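Local coordinates for protein 2,3-dihydroxy-2,3-dihydrophenylpropionate dehydrogenase (PDB 5XTF) that oxidises naphthalene dihydrodiol to 1,2-dihydroxynaphthalene with NAD(+), as a tetrameric short-chain dehydrogenase/reductase of aromatic hydrocarbon catabolism, at residues N65-K68 with D69-I73; E127-D130 with I131-S135. All blocks are in the same frame, centred on the assembly; numbering follows the deposited sequence.

Contact 1 (N65-K68 with D69-I73)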
ATOM      1  N   ASN B  65     -13.602 -40.810   0.411  1.00 28.54           N
ATOM      2  CA  ASN B  65     -14.212 -41.268  -0.830  1.00 29.47           C
ATOM      3  C   ASN B  65     -13.335 -40.965  -2.033  1.00 31.25           C
ATOM      4  O   ASN B  65     -13.365 -41.701  -3.021  1.00 32.11           O
ATOM      5  CB  ASN B  65     -15.574 -40.610  -1.039  1.00 29.94           C
ATOM      6  CG  ASN B  65     -16.584 -40.996   0.010  1.00 30.67           C
ATOM      7  OD1 ASN B  65     -16.344 -41.866   0.847  1.00 28.31           O
ATOM      8  ND2 ASN B  65     -17.738 -40.351  -0.039  1.00 33.86           N
ATOM      9  N   GLU B  66     -12.568 -39.876  -1.986  1.00 33.25           N
ATOM     10  CA  GLU B  66     -11.766 -39.519  -3.148  1.00 33.02           C
ATOM     11  C   GLU B  66     -10.359 -40.088  -3.063  1.00 30.10           C
ATOM     12  O   GLU B  66      -9.841 -40.596  -4.058  1.00 32.00           O
ATOM     13  CB  GLU B  66     -11.716 -37.990  -3.320  1.00 32.73           C
ATOM     14  CG  GLU B  66     -10.934 -37.515  -4.567  1.00 34.24           C
ATOM     15  CD  GLU B  66     -11.260 -36.059  -5.005  1.00 40.99           C
ATOM     16  OE1 GLU B  66     -12.259 -35.455  -4.537  1.00 35.96           O
ATOM     17  OE2 GLU B  66     -10.506 -35.522  -5.851  1.00 42.04           O
ATOM     18  N   PHE B  67      -9.735 -40.044  -1.889  1.00 31.92           N
ATOM     19  CA  PHE B  67      -8.319 -40.357  -1.782  1.00 30.59           C
ATOM     20  C   PHE B  67      -8.034 -41.592  -0.950  1.00 35.28           C
ATOM     21  O   PHE B  67      -6.855 -41.898  -0.721  1.00 35.42           O
ATOM     22  CB  PHE B  67      -7.547 -39.172  -1.187  1.00 29.93           C
ATOM     23  CG  PHE B  67      -7.600 -37.937  -2.030  1.00 29.73           C
ATOM     24  CD1 PHE B  67      -6.811 -37.827  -3.156  1.00 29.62           C
ATOM     25  CD2 PHE B  67      -8.440 -36.892  -1.701  1.00 29.41           C
ATOM     26  CE1 PHE B  67      -6.862 -36.700  -3.948  1.00 31.64           C
ATOM     27  CE2 PHE B  67      -8.491 -35.760  -2.484  1.00 31.06           C
ATOM     28  CZ  PHE B  67      -7.701 -35.669  -3.615  1.00 26.58           C
ATOM     29  N   LYS B  68      -9.070 -42.290  -0.477  1.00 33.75           N
ATOM     30  CA  LYS B  68      -8.906 -43.507   0.311  1.00 35.57           C
ATOM     31  C   LYS B  68      -8.124 -43.220   1.580  1.00 32.20           C
ATOM     32  O   LYS B  68      -8.617 -42.541   2.482  1.00 34.10           O
ATOM     33  CB  LYS B  68      -8.211 -44.604  -0.512  1.00 34.89           C
ATOM     34  CG  LYS B  68      -9.069 -45.108  -1.651  1.00 38.40           C
ATOM     35  CD  LYS B  68      -8.269 -45.791  -2.747  1.00 44.06           C
ATOM     36  CE  LYS B  68      -9.164 -46.108  -3.946  1.00 46.06           C
ATOM     37  NZ  LYS B  68      -8.407 -46.656  -5.111  1.00 49.58           N
ATOM     38  N   ASP B  69      -6.902 -43.741   1.661  1.00 39.16           N
ATOM     39  CA  ASP B  69      -6.059 -43.557   2.836  1.00 37.65           C
ATOM     40  C   ASP B  69      -4.735 -42.895   2.503  1.00 34.48           C
ATOM     41  O   ASP B  69      -3.824 -42.905   3.344  1.00 31.60           O
ATOM     42  CB  ASP B  69      -5.815 -44.903   3.519  1.00 44.48           C
ATOM     43  CG  ASP B  69      -6.817 -45.177   4.604  1.00 52.23           C
ATOM     44  OD1 ASP B  69      -7.220 -44.204   5.290  1.00 53.60           O
ATOM     45  OD2 ASP B  69      -7.209 -46.355   4.757  1.00 53.91           O
ATOM     46  N   ALA B  70      -4.600 -42.330   1.293  1.00 30.67           N
ATOM     47  CA  ALA B  70      -3.364 -41.639   0.934  1.00 35.62           C
ATOM     48  C   ALA B  70      -3.133 -40.390   1.794  1.00 36.04           C
ATOM     49  O   ALA B  70      -1.978 -39.991   1.997  1.00 34.18           O
ATOM     50  CB  ALA B  70      -3.370 -41.286  -0.554  1.00 27.18           C
ATOM     51  N   LEU B  71      -4.197 -39.778   2.322  1.00 31.37           N
ATOM     52  CA  LEU B  71      -4.056 -38.577   3.132  1.00 31.98           C
ATOM     53  C   LEU B  71      -3.928 -38.941   4.601  1.00 34.43           C
ATOM     54  O   LEU B  71      -4.295 -40.033   5.040  1.00 34.26           O
ATOM     55  CB  LEU B  71      -5.247 -37.632   2.960  1.00 29.74           C
ATOM     56  CG  LEU B  71      -5.636 -37.292   1.529  1.00 33.55           C
ATOM     57  CD1 LEU B  71      -6.813 -36.355   1.526  1.00 28.57           C
ATOM     58  CD2 LEU B  71      -4.463 -36.703   0.762  1.00 28.65           C
ATOM     59  N   GLU B  72      -3.385 -38.005   5.359  1.00 33.28           N
ATOM     60  CA  GLU B  72      -3.458 -38.032   6.808  1.00 30.53           C
ATOM     61  C   GLU B  72      -4.465 -36.963   7.186  1.00 31.28           C
ATOM     62  O   GLU B  72      -4.315 -35.809   6.780  1.00 32.62           O
ATOM     63  CB  GLU B  72      -2.090 -37.761   7.429  1.00 28.53           C
ATOM     64  CG  GLU B  72      -1.987 -38.100   8.904  1.00 36.42           C
ATOM     65  CD  GLU B  72      -2.207 -39.590   9.188  1.00 37.19           C
ATOM     66  OE1 GLU B  72      -1.803 -40.441   8.358  1.00 40.61           O
ATOM     67  OE2 GLU B  72      -2.776 -39.910  10.249  1.00 44.04           O
ATOM     68  N   ILE B  73      -5.503 -37.342   7.918  1.00 28.22           N
ATOM     69  CA  ILE B  73      -6.632 -36.459   8.185  1.00 28.62           C
ATOM     70  C   ILE B  73      -6.842 -36.367   9.687  1.00 30.47           C
ATOM     71  O   ILE B  73      -6.835 -37.382  10.387  1.00 34.65           O
ATOM     72  CB  ILE B  73      -7.914 -36.939   7.478  1.00 26.05           C
ATOM     73  CG1 ILE B  73      -7.682 -37.030   5.966  1.00 32.26           C
ATOM     74  CG2 ILE B  73      -9.098 -36.023   7.803  1.00 24.70           C
ATOM     75  CD1 ILE B  73      -8.833 -37.662   5.183  1.00 34.86           C
TER
HETATM   76  O   HOH W   1      -6.905 -40.392   3.107  1.00 32.40           O

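Contact 2 (E127-D130 with I131-S135)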
ATOM      1  N   GLU B 127     -14.966 -14.674  17.743  1.00 24.66           N
ATOM      2  CA  GLU B 127     -14.952 -15.815  16.841  1.00 31.13           C
ATOM      3  C   GLU B 127     -14.123 -15.504  15.598  1.00 27.58           C
ATOM      4  O   GLU B 127     -13.358 -16.351  15.123  1.00 27.48           O
ATOM      5  CB  GLU B 127     -16.385 -16.217  16.485  1.00 32.29           C
ATOM      6  CG  GLU B 127     -16.610 -17.718  16.437  1.00 44.93           C
ATOM      7  CD  GLU B 127     -18.085 -18.106  16.309  1.00 55.80           C
ATOM      8  OE1 GLU B 127     -18.938 -17.470  16.975  1.00 56.45           O
ATOM      9  OE2 GLU B 127     -18.382 -19.052  15.536  1.00 52.29           O
ATOM     10  N   ILE B 128     -14.207 -14.270  15.098  1.00 28.10           N
ATOM     11  CA  ILE B 128     -13.490 -13.922  13.876  1.00 26.44           C
ATOM     12  C   ILE B 128     -11.989 -13.925  14.122  1.00 28.28           C
ATOM     13  O   ILE B 128     -11.220 -14.533  13.363  1.00 28.38           O
ATOM     14  CB  ILE B 128     -13.978 -12.569  13.333  1.00 30.37           C
ATOM     15  CG1 ILE B 128     -15.320 -12.760  12.636  1.00 26.88           C
ATOM     16  CG2 ILE B 128     -12.972 -11.977  12.360  1.00 27.80           C
ATOM     17  CD1 ILE B 128     -16.295 -11.716  12.974  1.00 32.11           C
ATOM     18  N   PHE B 129     -11.551 -13.298  15.211  1.00 19.81           N
ATOM     19  CA  PHE B 129     -10.115 -13.188  15.427  1.00 21.55           C
ATOM     20  C   PHE B 129      -9.495 -14.494  15.919  1.00 26.71           C
ATOM     21  O   PHE B 129      -8.332 -14.780  15.595  1.00 21.63           O
ATOM     22  CB  PHE B 129      -9.827 -12.022  16.366  1.00 19.81           C
ATOM     23  CG  PHE B 129      -9.787 -10.699  15.648  1.00 23.25           C
ATOM     24  CD1 PHE B 129     -10.956 -10.069  15.266  1.00 20.41           C
ATOM     25  CD2 PHE B 129      -8.567 -10.113  15.308  1.00 22.15           C
ATOM     26  CE1 PHE B 129     -10.913  -8.862  14.572  1.00 25.70           C
ATOM     27  CE2 PHE B 129      -8.514  -8.911  14.611  1.00 20.09           C
ATOM     28  CZ  PHE B 129      -9.694  -8.281  14.252  1.00 21.56           C
ATOM     29  N   ASP B 130     -10.252 -15.311  16.668  1.00 26.27           N
ATOM     30  CA  ASP B 130      -9.751 -16.632  17.032  1.00 26.47           C
ATOM     31  C   ASP B 130      -9.474 -17.480  15.797  1.00 24.74           C
ATOM     32  O   ASP B 130      -8.446 -18.168  15.726  1.00 25.03           O
ATOM     33  CB  ASP B 130     -10.735 -17.346  17.955  1.00 23.97           C
ATOM     34  CG  ASP B 130     -10.652 -16.852  19.374  1.00 31.28           C
ATOM     35  OD1 ASP B 130      -9.590 -16.287  19.716  1.00 33.12           O
ATOM     36  OD2 ASP B 130     -11.637 -17.013  20.137  1.00 34.01           O
ATOM     37  N   ILE B 131     -10.360 -17.430  14.805  1.00 24.98           N
ATOM     38  CA  ILE B 131     -10.242 -18.309  13.641  1.00 24.81           C
ATOM     39  C   ILE B 131      -9.367 -17.701  12.558  1.00 26.68           C
ATOM     40  O   ILE B 131      -8.493 -18.373  12.002  1.00 28.82           O
ATOM     41  CB  ILE B 131     -11.637 -18.640  13.078  1.00 28.88           C
ATOM     42  CG1 ILE B 131     -12.436 -19.476  14.066  1.00 29.98           C
ATOM     43  CG2 ILE B 131     -11.494 -19.364  11.754  1.00 31.74           C
ATOM     44  CD1 ILE B 131     -13.883 -19.659  13.645  1.00 34.96           C
ATOM     45  N   ASN B 132      -9.628 -16.445  12.196  1.00 25.82           N
ATOM     46  CA  ASN B 132      -8.933 -15.834  11.071  1.00 26.55           C
ATOM     47  C   ASN B 132      -7.535 -15.352  11.417  1.00 22.35           C
ATOM     48  O   ASN B 132      -6.760 -15.097  10.498  1.00 26.16           O
ATOM     49  CB  ASN B 132      -9.729 -14.659  10.514  1.00 23.45           C
ATOM     50  CG  ASN B 132     -11.065 -15.075   9.965  1.00 26.90           C
ATOM     51  OD1 ASN B 132     -11.343 -16.267   9.797  1.00 30.62           O
ATOM     52  ND2 ASN B 132     -11.901 -14.099   9.661  1.00 25.64           N
ATOM     53  N   VAL B 133      -7.185 -15.233  12.697  1.00 22.06           N
ATOM     54  CA  VAL B 133      -5.885 -14.690  13.074  1.00 18.32           C
ATOM     55  C   VAL B 133      -5.196 -15.548  14.122  1.00 19.30           C
ATOM     56  O   VAL B 133      -4.093 -16.049  13.887  1.00 22.65           O
ATOM     57  CB  VAL B 133      -6.001 -13.240  13.577  1.00 20.69           C
ATOM     58  CG1 VAL B 133      -4.605 -12.688  13.907  1.00 16.22           C
ATOM     59  CG2 VAL B 133      -6.716 -12.357  12.544  1.00 19.33           C
ATOM     60  N   LYS B 134      -5.820 -15.715  15.291  1.00 20.19           N
ATOM     61  CA  LYS B 134      -5.136 -16.416  16.372  1.00 23.16           C
ATOM     62  C   LYS B 134      -4.773 -17.846  15.971  1.00 21.26           C
ATOM     63  O   LYS B 134      -3.667 -18.324  16.262  1.00 23.37           O
ATOM     64  CB  LYS B 134      -5.985 -16.417  17.643  1.00 22.53           C
ATOM     65  CG  LYS B 134      -5.131 -16.698  18.851  1.00 21.48           C
ATOM     66  CD  LYS B 134      -5.926 -16.943  20.125  1.00 23.92           C
ATOM     67  CE  LYS B 134      -4.948 -17.197  21.281  1.00 29.69           C
ATOM     68  NZ  LYS B 134      -5.613 -17.295  22.612  1.00 28.46           N
ATOM     69  N   SER B 135      -5.666 -18.534  15.279  1.00 20.88           N
ATOM     70  CA  SER B 135      -5.349 -19.909  14.931  1.00 24.58           C
ATOM     71  C   SER B 135      -4.332 -20.002  13.788  1.00 22.25           C
ATOM     72  O   SER B 135      -3.714 -21.056  13.622  1.00 25.20           O
ATOM     73  CB  SER B 135      -6.625 -20.680  14.597  1.00 22.79           C
ATOM     74  OG  SER B 135      -7.061 -20.342  13.295  1.00 31.14           O
TER

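Contact 1 (N65-K68 with D69-I73)
The F67 ring meets L71 at a slant, with CD2 of F67 lying 3.7 Å from CD1 of L71, while one of its faces carries CG of the preceding E66, offset toward the rim and 3.6 Å above the ring plane. CB of F67 adds to the apolar patch, 3.8 Å from CG of L71. The first torsion of F67 sets the ring beside its own backbone N (chi1 -63°), an orientation that L71 shares. With an alanine here in place of L71, CG and both methyls would be gone, and the F67 ring would probably lose the neighbour at its CD2 side and be freer to turn. The backbone brings the two residues together through a type II' beta turn from F67 to A70, closed by the hydrogen bond from A70 N to F67 O (3.1 Å, N-H...O angle 163°). K68, at the first corner of the turn, has left the helix with a positive phi of 60°. The reversal links helix 57-67 to strand 72-75 in a beta-alpha-beta unit of the Rossmann fold. A water bridges the turn: it donates to K68 O (2.8 Å) and accepts from L71 N (2.9 Å), so both backbone groups have a partner. The side chains of K68 and D69 lie at the exposed outside of the bend, the lysine extended beyond CG. Helix 34-46 packs against F67 through V40 and K44, and L71 also rests on V50 of strand 49-54. R94 hydrogen-bonds D69 O and L71 O and forms a salt bridge with E72.

Contact 2 (E127-D130 with I131-S135)
F129 and V133 lie side by side and point the same way, CD2 of F129 4.0 Å from CG2 of V133, one turn apart on helix 118-150. The backbone beneath them widens into a pi-type turn at 131-134. The evidence is in the acceptors: F129 O takes a nearly linear bond from K134 N, five residues on (2.7 Å, 178°), and only a weak one from V133 N. D130 O also accepts from the residue five on, S135 N (2.8 Å), though on a more bent path (135°). Entering the widening, the i to i+4 spacing still holds, with N132 N donating to I128 O at 2.7 Å. Packing is close on this buried side, where CG2 of I128 touches ND2 of N132 at 3.6 Å. The position of N132 in a distorted turn of this helix is consistent with the asparagine that classical short-chain dehydrogenases keep there; its OD1 accepts from I107 N and its ND2 is hydrogen-bonded to S175 OG. The buried hydroxyl of S135 is held as well: chi1 of 78° sets OG between the backbone N and the carbonyl carbon, where it donates to I131 O (2.8 Å). Within the segments the other side is looser. E127 is exposed, and D130 merely runs alongside K134, OD1 of D130 3.7 Å from CD of K134. The charged ends do not meet; the extended lysine carries NZ instead to a salt bridge with D126 of the second subunit. Around the helix, I131 and E127 pack on R79 and S135 on the NAD-binding V78, both in a loop, I128 and F129 lean on helix 170-190, and V133 packs on F125 of the second subunit, consistent with the helical dimer interface of this family.

Overall arrangement
From the N terminus, contact 1 comes first: 65-73 closes the short connection from helix 57-67 into strand 72-75, the outermost strand at one end of the parallel sheet within this chain. The chain then passes through helix 81-95, whose R94 is a partner of contact 1 alone, and strand 100-103 before contact 2, 127-135, which closes no loop but lies within helix 118-150. The two stand in series, neither nested nor crossed; the centres of contact 1 and contact 2 are about 28 Å apart, and the nearest atoms of contact 1 and contact 2 about 16 Å. One indirect tie exists: the loop after strand 72-75 brings V78 and R79 onto contact 2.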